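Local atomic coordinates of GNA33 (Neisseria gonorrhoeae FA 1090, PDB entry 2G5D), a protein that probably cleaves the beta-1,4 linkage between N-acetylmuramic acid and N-acetylglucosamine in peptidoglycan as a lytic transglycosylase, leaving a 1,6-anhydro bond on the muramic acid. Residues 142-147 against 312-317; 234-239 against 290-295; 350-355 against 369-374. All blocks are in the same frame, centred on the assembly; numbering follows the deposited sequence.

Contact 1 of 3, residues 142-147 against 312-317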
loop_
_atom_site.group_PDB
_atom_site.type_symbol
_atom_site.label_atom_id
_atom_site.label_comp_id
_atom_site.label_asym_id
_atom_site.label_seq_id
_atom_site.Cartn_x
_atom_site.Cartn_y
_atom_site.Cartn_z
ATOM N N GLY A 142 -15.666 -9.632 5.448
ATOM C CA GLY A 142 -14.409 -10.341 5.596
ATOM C C GLY A 142 -14.367 -11.505 4.632
ATOM O O GLY A 142 -15.240 -11.632 3.770
ATOM N N ILE A 143 -13.348 -12.351 4.762
ATOM C CA ILE A 143 -13.223 -13.545 3.920
ATOM C C ILE A 143 -14.461 -14.463 4.037
ATOM O O ILE A 143 -14.778 -14.953 5.128
ATOM C CB ILE A 143 -11.906 -14.319 4.201
ATOM C CG1 ILE A 143 -10.696 -13.463 3.807
ATOM C CG2 ILE A 143 -11.887 -15.657 3.450
ATOM C CD1 ILE A 143 -9.402 -13.849 4.506
ATOM N N PRO A 144 -15.167 -14.683 2.913
ATOM C CA PRO A 144 -16.371 -15.521 2.875
ATOM C C PRO A 144 -16.154 -16.954 3.370
ATOM O O PRO A 144 -15.027 -17.453 3.372
ATOM C CB PRO A 144 -16.750 -15.520 1.394
ATOM C CG PRO A 144 -16.145 -14.295 0.852
ATOM C CD PRO A 144 -14.862 -14.116 1.590
ATOM N N ASP A 145 -17.241 -17.599 3.788
ATOM C CA ASP A 145 -17.213 -18.975 4.288
ATOM C C ASP A 145 -16.797 -20.011 3.237
ATOM O O ASP A 145 -16.348 -21.101 3.583
ATOM C CB ASP A 145 -18.591 -19.352 4.830
ATOM C CG ASP A 145 -19.041 -18.464 5.970
ATOM O OD1 ASP A 145 -18.230 -17.634 6.453
ATOM O OD2 ASP A 145 -20.214 -18.609 6.388
ATOM N N ASP A 146 -16.961 -19.677 1.961
ATOM C CA ASP A 146 -16.687 -20.613 0.868
ATOM C C ASP A 146 -15.574 -20.113 -0.058
ATOM O O ASP A 146 -15.396 -20.613 -1.167
ATOM C CB ASP A 146 -17.965 -20.862 0.057
ATOM C CG ASP A 146 -18.460 -19.612 -0.668
ATOM O OD1 ASP A 146 -18.274 -18.487 -0.147
ATOM O OD2 ASP A 146 -19.038 -19.758 -1.766
ATOM N N PHE A 147 -14.838 -19.113 0.401
ATOM C CA PHE A 147 -13.771 -18.510 -0.382
ATOM C C PHE A 147 -12.509 -19.337 -0.179
ATOM O O PHE A 147 -11.999 -19.419 0.932
ATOM C CB PHE A 147 -13.576 -17.070 0.084
ATOM C CG PHE A 147 -12.508 -16.315 -0.651
ATOM C CD1 PHE A 147 -12.820 -15.578 -1.782
ATOM C CD2 PHE A 147 -11.196 -16.303 -0.185
ATOM C CE1 PHE A 147 -11.839 -14.854 -2.452
ATOM C CE2 PHE A 147 -10.212 -15.592 -0.857
ATOM C CZ PHE A 147 -10.545 -14.862 -1.997
ATOM N N TYR A 312 -12.635 -7.114 -6.029
ATOM C CA TYR A 312 -13.309 -6.933 -4.749
ATOM C C TYR A 312 -12.375 -7.365 -3.652
ATOM O O TYR A 312 -11.760 -8.442 -3.724
ATOM C CB TYR A 312 -14.605 -7.751 -4.682
ATOM C CG TYR A 312 -15.617 -7.240 -3.690
ATOM C CD1 TYR A 312 -16.576 -6.288 -4.072
ATOM C CD2 TYR A 312 -15.636 -7.712 -2.386
ATOM C CE1 TYR A 312 -17.508 -5.809 -3.174
ATOM C CE2 TYR A 312 -16.574 -7.247 -1.469
ATOM C CZ TYR A 312 -17.508 -6.297 -1.873
ATOM O OH TYR A 312 -18.456 -5.839 -0.980
ATOM N N ILE A 313 -12.249 -6.514 -2.648
ATOM C CA ILE A 313 -11.302 -6.753 -1.573
ATOM C C ILE A 313 -12.068 -7.200 -0.342
ATOM O O ILE A 313 -13.133 -6.658 -0.024
ATOM C CB ILE A 313 -10.374 -5.517 -1.326
ATOM C CG1 ILE A 313 -9.307 -5.432 -2.418
ATOM C CG2 ILE A 313 -9.624 -5.620 -0.002
ATOM C CD1 ILE A 313 -9.745 -4.730 -3.664
ATOM N N PHE A 314 -11.552 -8.233 0.304
ATOM C CA PHE A 314 -12.058 -8.686 1.591
ATOM C C PHE A 314 -11.142 -8.194 2.713
ATOM O O PHE A 314 -9.943 -8.030 2.528
ATOM C CB PHE A 314 -12.246 -10.211 1.596
ATOM C CG PHE A 314 -13.162 -10.689 0.505
ATOM C CD1 PHE A 314 -12.647 -11.285 -0.643
ATOM C CD2 PHE A 314 -14.541 -10.478 0.594
ATOM C CE1 PHE A 314 -13.484 -11.712 -1.659
ATOM C CE2 PHE A 314 -15.398 -10.897 -0.431
ATOM C CZ PHE A 314 -14.868 -11.506 -1.561
ATOM N N PHE A 315 -11.743 -7.913 3.860
ATOM C CA PHE A 315 -11.058 -7.238 4.942
ATOM C C PHE A 315 -11.025 -8.077 6.217
ATOM O O PHE A 315 -11.629 -9.148 6.284
ATOM C CB PHE A 315 -11.723 -5.879 5.214
ATOM C CG PHE A 315 -11.593 -4.887 4.080
ATOM C CD1 PHE A 315 -12.632 -4.721 3.164
ATOM C CD2 PHE A 315 -10.442 -4.096 3.946
ATOM C CE1 PHE A 315 -12.526 -3.797 2.120
ATOM C CE2 PHE A 315 -10.332 -3.162 2.907
ATOM C CZ PHE A 315 -11.368 -3.028 1.989
ATOM N N ARG A 316 -10.289 -7.583 7.211
ATOM C CA ARG A 316 -10.223 -8.194 8.529
ATOM C C ARG A 316 -10.260 -7.113 9.613
ATOM O O ARG A 316 -9.785 -5.997 9.407
ATOM C CB ARG A 316 -8.972 -9.070 8.660
ATOM C CG ARG A 316 -7.647 -8.347 8.395
ATOM C CD ARG A 316 -6.442 -9.278 8.523
ATOM N NE ARG A 316 -5.223 -8.551 8.896
ATOM C CZ ARG A 316 -4.093 -8.529 8.186
ATOM N NH1 ARG A 316 -3.995 -9.195 7.036
ATOM N NH2 ARG A 316 -3.053 -7.831 8.627
ATOM N N GLU A 317 -10.837 -7.458 10.760
ATOM C CA GLU A 317 -10.957 -6.554 11.908
ATOM C C GLU A 317 -9.608 -6.418 12.599
ATOM O O GLU A 317 -9.039 -7.413 13.052
ATOM C CB GLU A 317 -11.990 -7.083 12.919
ATOM C CG GLU A 317 -12.856 -8.280 12.455
ATOM C CD GLU A 317 -12.037 -9.542 12.107
ATOM O OE1 GLU A 317 -12.357 -10.200 11.086
ATOM O OE2 GLU A 317 -11.068 -9.861 12.843
#

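Contact 2 of 3, residues 234-239 against 290-295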
loop_
_atom_site.group_PDB
_atom_site.type_symbol
_atom_site.label_atom_id
_atom_site.label_comp_id
_atom_site.label_asym_id
_atom_site.label_seq_id
_atom_site.Cartn_x
_atom_site.Cartn_y
_atom_site.Cartn_z
ATOM N N PRO A 234 -21.765 4.074 -0.449
ATOM C CA PRO A 234 -21.200 2.967 -1.261
ATOM C C PRO A 234 -20.012 3.370 -2.143
ATOM O O PRO A 234 -19.198 2.517 -2.502
ATOM C CB PRO A 234 -22.367 2.586 -2.181
ATOM C CG PRO A 234 -23.105 3.866 -2.367
ATOM C CD PRO A 234 -23.058 4.532 -1.007
ATOM N N VAL A 235 -19.950 4.638 -2.537
ATOM C CA VAL A 235 -18.812 5.149 -3.313
ATOM C C VAL A 235 -17.596 5.327 -2.401
ATOM O O VAL A 235 -16.478 4.926 -2.765
ATOM C CB VAL A 235 -19.144 6.465 -4.086
ATOM C CG1 VAL A 235 -17.892 7.036 -4.779
ATOM C CG2 VAL A 235 -20.238 6.219 -5.100
ATOM N N GLU A 236 -17.814 5.894 -1.214
ATOM C CA GLU A 236 -16.756 5.932 -0.200
ATOM C C GLU A 236 -16.268 4.533 0.149
ATOM O O GLU A 236 -15.064 4.340 0.360
ATOM C CB GLU A 236 -17.162 6.695 1.069
ATOM C CG GLU A 236 -17.330 8.189 0.886
ATOM C CD GLU A 236 -17.527 8.924 2.201
ATOM O OE1 GLU A 236 -18.564 9.560 2.368
ATOM O OE2 GLU A 236 -16.644 8.876 3.083
ATOM N N LEU A 237 -17.174 3.552 0.196
ATOM C CA LEU A 237 -16.746 2.165 0.446
ATOM C C LEU A 237 -15.951 1.632 -0.722
ATOM O O LEU A 237 -14.992 0.873 -0.541
ATOM C CB LEU A 237 -17.925 1.227 0.666
ATOM C CG LEU A 237 -17.855 0.128 1.731
ATOM C CD1 LEU A 237 -18.735 -1.082 1.327
ATOM C CD2 LEU A 237 -16.418 -0.297 2.172
ATOM N N PHE A 238 -16.368 2.024 -1.927
ATOM C CA PHE A 238 -15.736 1.555 -3.137
ATOM C C PHE A 238 -14.275 1.975 -3.101
ATOM O O PHE A 238 -13.386 1.164 -3.357
ATOM C CB PHE A 238 -16.452 2.104 -4.380
ATOM C CG PHE A 238 -15.849 1.631 -5.676
ATOM C CD1 PHE A 238 -16.354 0.508 -6.319
ATOM C CD2 PHE A 238 -14.774 2.295 -6.239
ATOM C CE1 PHE A 238 -15.801 0.055 -7.510
ATOM C CE2 PHE A 238 -14.205 1.847 -7.425
ATOM C CZ PHE A 238 -14.722 0.727 -8.061
ATOM N N PHE A 239 -14.036 3.238 -2.755
ATOM C CA PHE A 239 -12.675 3.792 -2.677
ATOM C C PHE A 239 -11.798 3.272 -1.524
ATOM O O PHE A 239 -10.574 3.257 -1.648
ATOM C CB PHE A 239 -12.724 5.321 -2.720
ATOM C CG PHE A 239 -12.805 5.870 -4.115
ATOM C CD1 PHE A 239 -14.037 5.990 -4.763
ATOM C CD2 PHE A 239 -11.641 6.252 -4.796
ATOM C CE1 PHE A 239 -14.116 6.480 -6.059
ATOM C CE2 PHE A 239 -11.713 6.735 -6.098
ATOM C CZ PHE A 239 -12.954 6.856 -6.729
ATOM N N GLY A 290 -16.477 13.713 -6.384
ATOM C CA GLY A 290 -17.272 13.966 -7.583
ATOM C C GLY A 290 -18.132 12.777 -8.000
ATOM O O GLY A 290 -19.251 12.950 -8.475
ATOM N N ILE A 291 -17.619 11.561 -7.829
ATOM C CA ILE A 291 -18.428 10.366 -8.089
ATOM C C ILE A 291 -19.518 10.221 -7.012
ATOM O O ILE A 291 -20.669 9.877 -7.307
ATOM C CB ILE A 291 -17.547 9.086 -8.229
ATOM C CG1 ILE A 291 -16.590 9.235 -9.414
ATOM C CG2 ILE A 291 -18.406 7.837 -8.399
ATOM C CD1 ILE A 291 -15.493 8.187 -9.487
ATOM N N LYS A 292 -19.155 10.512 -5.769
ATOM C CA LYS A 292 -20.100 10.474 -4.671
ATOM C C LYS A 292 -21.291 11.420 -4.913
ATOM O O LYS A 292 -22.448 11.016 -4.735
ATOM C CB LYS A 292 -19.395 10.796 -3.350
ATOM C CG LYS A 292 -20.316 10.814 -2.147
ATOM C CD LYS A 292 -19.582 11.284 -0.913
ATOM C CE LYS A 292 -20.540 11.370 0.245
ATOM N NZ LYS A 292 -19.844 11.609 1.525
ATOM N N ALA A 293 -21.001 12.653 -5.339
ATOM C CA ALA A 293 -22.038 13.653 -5.619
ATOM C C ALA A 293 -22.873 13.313 -6.863
ATOM O O ALA A 293 -24.104 13.488 -6.859
ATOM C CB ALA A 293 -21.432 15.049 -5.727
ATOM N N TYR A 294 -22.213 12.816 -7.914
ATOM C CA TYR A 294 -22.916 12.368 -9.118
ATOM C C TYR A 294 -23.904 11.231 -8.800
ATOM O O TYR A 294 -25.006 11.181 -9.342
ATOM C CB TYR A 294 -21.932 11.941 -10.223
ATOM C CG TYR A 294 -22.618 11.366 -11.455
ATOM C CD1 TYR A 294 -22.954 12.179 -12.533
ATOM C CD2 TYR A 294 -22.956 10.007 -11.526
ATOM C CE1 TYR A 294 -23.602 11.657 -13.658
ATOM C CE2 TYR A 294 -23.596 9.479 -12.636
ATOM C CZ TYR A 294 -23.918 10.304 -13.699
ATOM O OH TYR A 294 -24.559 9.777 -14.806
ATOM N N MET A 295 -23.497 10.336 -7.908
ATOM C CA MET A 295 -24.272 9.151 -7.558
ATOM C C MET A 295 -25.476 9.472 -6.658
ATOM O O MET A 295 -26.536 8.826 -6.753
ATOM C CB MET A 295 -23.348 8.132 -6.887
ATOM C CG MET A 295 -23.322 6.761 -7.551
ATOM S SD MET A 295 -23.419 6.738 -9.356
ATOM C CE MET A 295 -21.711 6.821 -9.888
#

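Contact 3 of 3, residues 350-355 against 369-374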
loop_
_atom_site.group_PDB
_atom_site.type_symbol
_atom_site.label_atom_id
_atom_site.label_comp_id
_atom_site.label_asym_id
_atom_site.label_seq_id
_atom_site.Cartn_x
_atom_site.Cartn_y
_atom_site.Cartn_z
ATOM N N GLY A 350 12.141 -2.173 3.686
ATOM C CA GLY A 350 12.454 -1.738 5.049
ATOM C C GLY A 350 13.442 -0.575 5.152
ATOM O O GLY A 350 13.589 0.018 6.219
ATOM N N ALA A 351 14.111 -0.239 4.049
ATOM C CA ALA A 351 15.224 0.676 4.082
ATOM C C ALA A 351 14.777 2.100 4.342
ATOM O O ALA A 351 13.753 2.532 3.835
ATOM C CB ALA A 351 16.025 0.622 2.782
ATOM N N PRO A 352 15.548 2.833 5.153
ATOM C CA PRO A 352 15.349 4.294 5.165
ATOM C C PRO A 352 15.534 4.888 3.752
ATOM O O PRO A 352 16.426 4.480 2.998
ATOM C CB PRO A 352 16.420 4.780 6.158
ATOM C CG PRO A 352 16.661 3.564 7.067
ATOM C CD PRO A 352 16.571 2.388 6.129
ATOM N N LEU A 353 14.680 5.844 3.381
ATOM C CA LEU A 353 14.687 6.349 2.018
ATOM C C LEU A 353 14.479 7.852 2.094
ATOM O O LEU A 353 13.445 8.316 2.552
ATOM C CB LEU A 353 13.566 5.656 1.230
ATOM C CG LEU A 353 13.478 5.337 -0.286
ATOM C CD1 LEU A 353 12.618 6.356 -0.993
ATOM C CD2 LEU A 353 14.797 5.123 -1.037
ATOM N N PHE A 354 15.488 8.607 1.680
ATOM C CA PHE A 354 15.343 10.050 1.607
ATOM C C PHE A 354 14.715 10.481 0.288
ATOM O O PHE A 354 15.197 10.102 -0.787
ATOM C CB PHE A 354 16.683 10.733 1.805
ATOM C CG PHE A 354 16.562 12.158 2.191
ATOM C CD1 PHE A 354 16.603 12.528 3.545
ATOM C CD2 PHE A 354 16.389 13.142 1.217
ATOM C CE1 PHE A 354 16.469 13.880 3.926
ATOM C CE2 PHE A 354 16.268 14.485 1.583
ATOM C CZ PHE A 354 16.302 14.849 2.942
ATOM N N VAL A 355 13.645 11.278 0.384
ATOM C CA VAL A 355 12.897 11.767 -0.764
ATOM C C VAL A 355 12.939 13.280 -0.762
ATOM O O VAL A 355 12.510 13.928 0.189
ATOM C CB VAL A 355 11.408 11.253 -0.786
ATOM C CG1 VAL A 355 10.651 11.751 -2.050
ATOM C CG2 VAL A 355 11.371 9.769 -0.754
ATOM N N LEU A 369 13.262 12.041 5.402
ATOM C CA LEU A 369 13.719 10.659 5.573
ATOM C C LEU A 369 12.545 9.784 5.963
ATOM O O LEU A 369 12.149 9.744 7.140
ATOM C CB LEU A 369 14.842 10.528 6.612
ATOM C CG LEU A 369 15.425 9.110 6.711
ATOM C CD1 LEU A 369 16.034 8.708 5.374
ATOM C CD2 LEU A 369 16.472 9.084 7.816
ATOM N N ILE A 370 12.005 9.070 4.969
ATOM C CA ILE A 370 10.922 8.086 5.172
ATOM C C ILE A 370 11.460 6.663 5.217
ATOM O O ILE A 370 12.624 6.458 5.009
ATOM C CB ILE A 370 9.823 8.243 4.093
ATOM C CG1 ILE A 370 10.305 7.751 2.723
ATOM C CG2 ILE A 370 9.347 9.742 4.056
ATOM C CD1 ILE A 370 9.219 7.394 1.744
ATOM N N MET A 371 10.598 5.701 5.531
ATOM C CA MET A 371 10.928 4.285 5.467
ATOM C C MET A 371 10.156 3.616 4.336
ATOM O O MET A 371 8.952 3.807 4.189
ATOM C CB MET A 371 10.658 3.605 6.814
ATOM C CG MET A 371 11.332 4.317 8.012
ATOM S SD MET A 371 13.139 4.234 8.002
ATOM C CE MET A 371 13.459 5.979 8.245
ATOM N N ALA A 372 10.887 2.853 3.525
ATOM C CA ALA A 372 10.348 2.130 2.381
ATOM C C ALA A 372 9.838 0.772 2.854
ATOM O O ALA A 372 10.579 -0.229 2.880
ATOM C CB ALA A 372 11.422 1.968 1.338
ATOM N N GLN A 373 8.577 0.749 3.263
ATOM C CA GLN A 373 8.027 -0.384 4.002
ATOM C C GLN A 373 6.825 -1.013 3.294
ATOM O O GLN A 373 6.173 -1.925 3.823
ATOM C CB GLN A 373 7.640 0.078 5.396
ATOM C CG GLN A 373 8.811 0.464 6.287
ATOM C CD GLN A 373 8.346 1.056 7.602
ATOM O OE1 GLN A 373 7.203 1.475 7.715
ATOM N NE2 GLN A 373 9.233 1.100 8.598
ATOM N N ASP A 374 6.542 -0.534 2.084
ATOM C CA ASP A 374 5.384 -0.980 1.336
ATOM C C ASP A 374 5.687 -1.021 -0.162
ATOM O O ASP A 374 6.694 -0.460 -0.619
ATOM C CB ASP A 374 4.211 -0.053 1.639
ATOM C CG ASP A 374 2.837 -0.715 1.408
ATOM O OD1 ASP A 374 1.850 0.036 1.370
ATOM O OD2 ASP A 374 2.737 -1.961 1.259
HETATM O O HOH W 1 11.907 -0.034 8.271
#

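Contact 1 of 3, residues 142-147 against 312-317
The ring of F314 carries P144 on one face: CD of the proline stands over its centre, 3.8 Å from the ring centroid and only 11° off the ring normal, a CH-pi contact. CG of P144 leans toward the rim of the same face, 3.7 Å from F314 CE2. By its edge F314 meets a second flat group, presenting CD1 and CE1 to a face of F147 in an offset edge-to-face pair, with centroids 5.2 Å apart and planes at 64°. The closest atoms of that pair are F314 CE1 and F147 CE1, at 3.6 Å. F147 comes to the phenylalanine of the strand because its CG lies anti to the backbone N (chi1 -179°), while the type I turn from P144 to F147 folds proline and ring back onto the same partner. At the base of F314 the approach is looser, with I143 CG1 4.2 Å from F314 CB. Farther along the strand, G142 CA lies 3.1 Å from F315 O in a CA-H...O contact. The cluster extends outside the two segments: Y210 makes an edge-to-face pair with F147, and I216 of helix 213-217 touches F314. With a ring capped on one face by a proline and set edge-on against a second aromatic, the loop between strands 138-141 and 148-151 packs on strand 313-317 within the MltA-specific insert domain.

Contact 2 of 3, residues 234-239 against 290-295
V235 has CG1 anti to its backbone nitrogen (chi1 175°) and CG2 anti to its carbonyl carbon, a fork that straddles one turn of the facing helix: CG1 reaches I291 CG2 at 3.7 Å, and CG2 reaches M295 CG at 4.0 Å. On the other helix K292 is extended through all four torsions, beginning with CG anti to the backbone N, and this length carries its amine across to E236. The glutamate chain is stretched as well, and K292 NZ gives a short salt-bridging hydrogen bond of 2.6 Å to E236 OE1. OE1 takes the bond with the amine arriving on its anti side and 34° out of the carboxylate plane. Beside this salt bridge the apolar row continues toward F239, whose CZ is met near the ring plane by I291 CD1 at 4.0 Å; the isoleucine thus touches the ring at its edge. The axes of the two short segments approach to 9.3 Å and run roughly antiparallel, at 151°, with V235 set against K292. Helix 234-243 follows strand 227-231 and begins beside D233, whose carboxylate accepts a hydrogen bond from E236 N. M275 of helix 271-276 packs on I291 and M295, and L302 of helix 302-306 touches P234 and M295, making the pair part of a small helical cluster.

Contact 3 of 3, residues 350-355 against 369-374
L353 and I370 exchange two backbone bonds as an antiparallel hydrogen-bonded pair: L353 N donates to I370 O at 2.7 Å, and I370 N returns a more bent bond to L353 O, 2.9 Å long with an N-H...O angle of 143°. A372 N gives a nearly straight bond (172°) to A351 O, also 2.9 Å, and A372 O accepts from G350 N at 2.6 Å. Both backbone polar atoms of A372 are therefore satisfied by the residues that lead into strand 352-358. L369, in the non-hydrogen-bonded pair with F354, turns its N to Q56 OE1 and its O to S61 OG. A water bridges the G350 end, donating to G350 O and accepting from Q373 NE2 at 2.9 Å; that amide nitrogen is also bonded to S64 O. M371 bends at its second and third torsions and lays SD against P352 CG at 3.7 Å, on the face that also carries F354 and L369. With chi1 at 72°, I370 sets CG1 between its backbone N and carbonyl carbon, beside L353 O at 3.2 Å. Strand 352-358 also pairs with strand 403-413, P352 and F354 bonding with L411 and W409, while strand 365-375 pairs with 339-342. S61, S64 and F65 of helix 58-72 touch M371, and V385 of strand 384-391 lies against L353, V355 and I370, placing the hairpin between a helix and a barrel strand.

Overall arrangement
Three ways of joining parts of one chain appear here. Contact 3, about 13 Å from the chain's centre, is wholly buried and rests on backbone hydrogen bonding within one hairpin of the 3D domain. Contacts 1 and 2 lie on the other side of that centre, in the MltA-specific insert. Contact 1 is also mostly buried, but joins a loop to a strand through aromatic and proline packing. Contact 2 pairs two helices at a partly buried site, where an apolar seam is edged by a salt bridge. The centres of contacts 1 and 2 are about 22 Å apart and lie about 30 and 32 Å, respectively, from that of contact 3, and none of the three touches another.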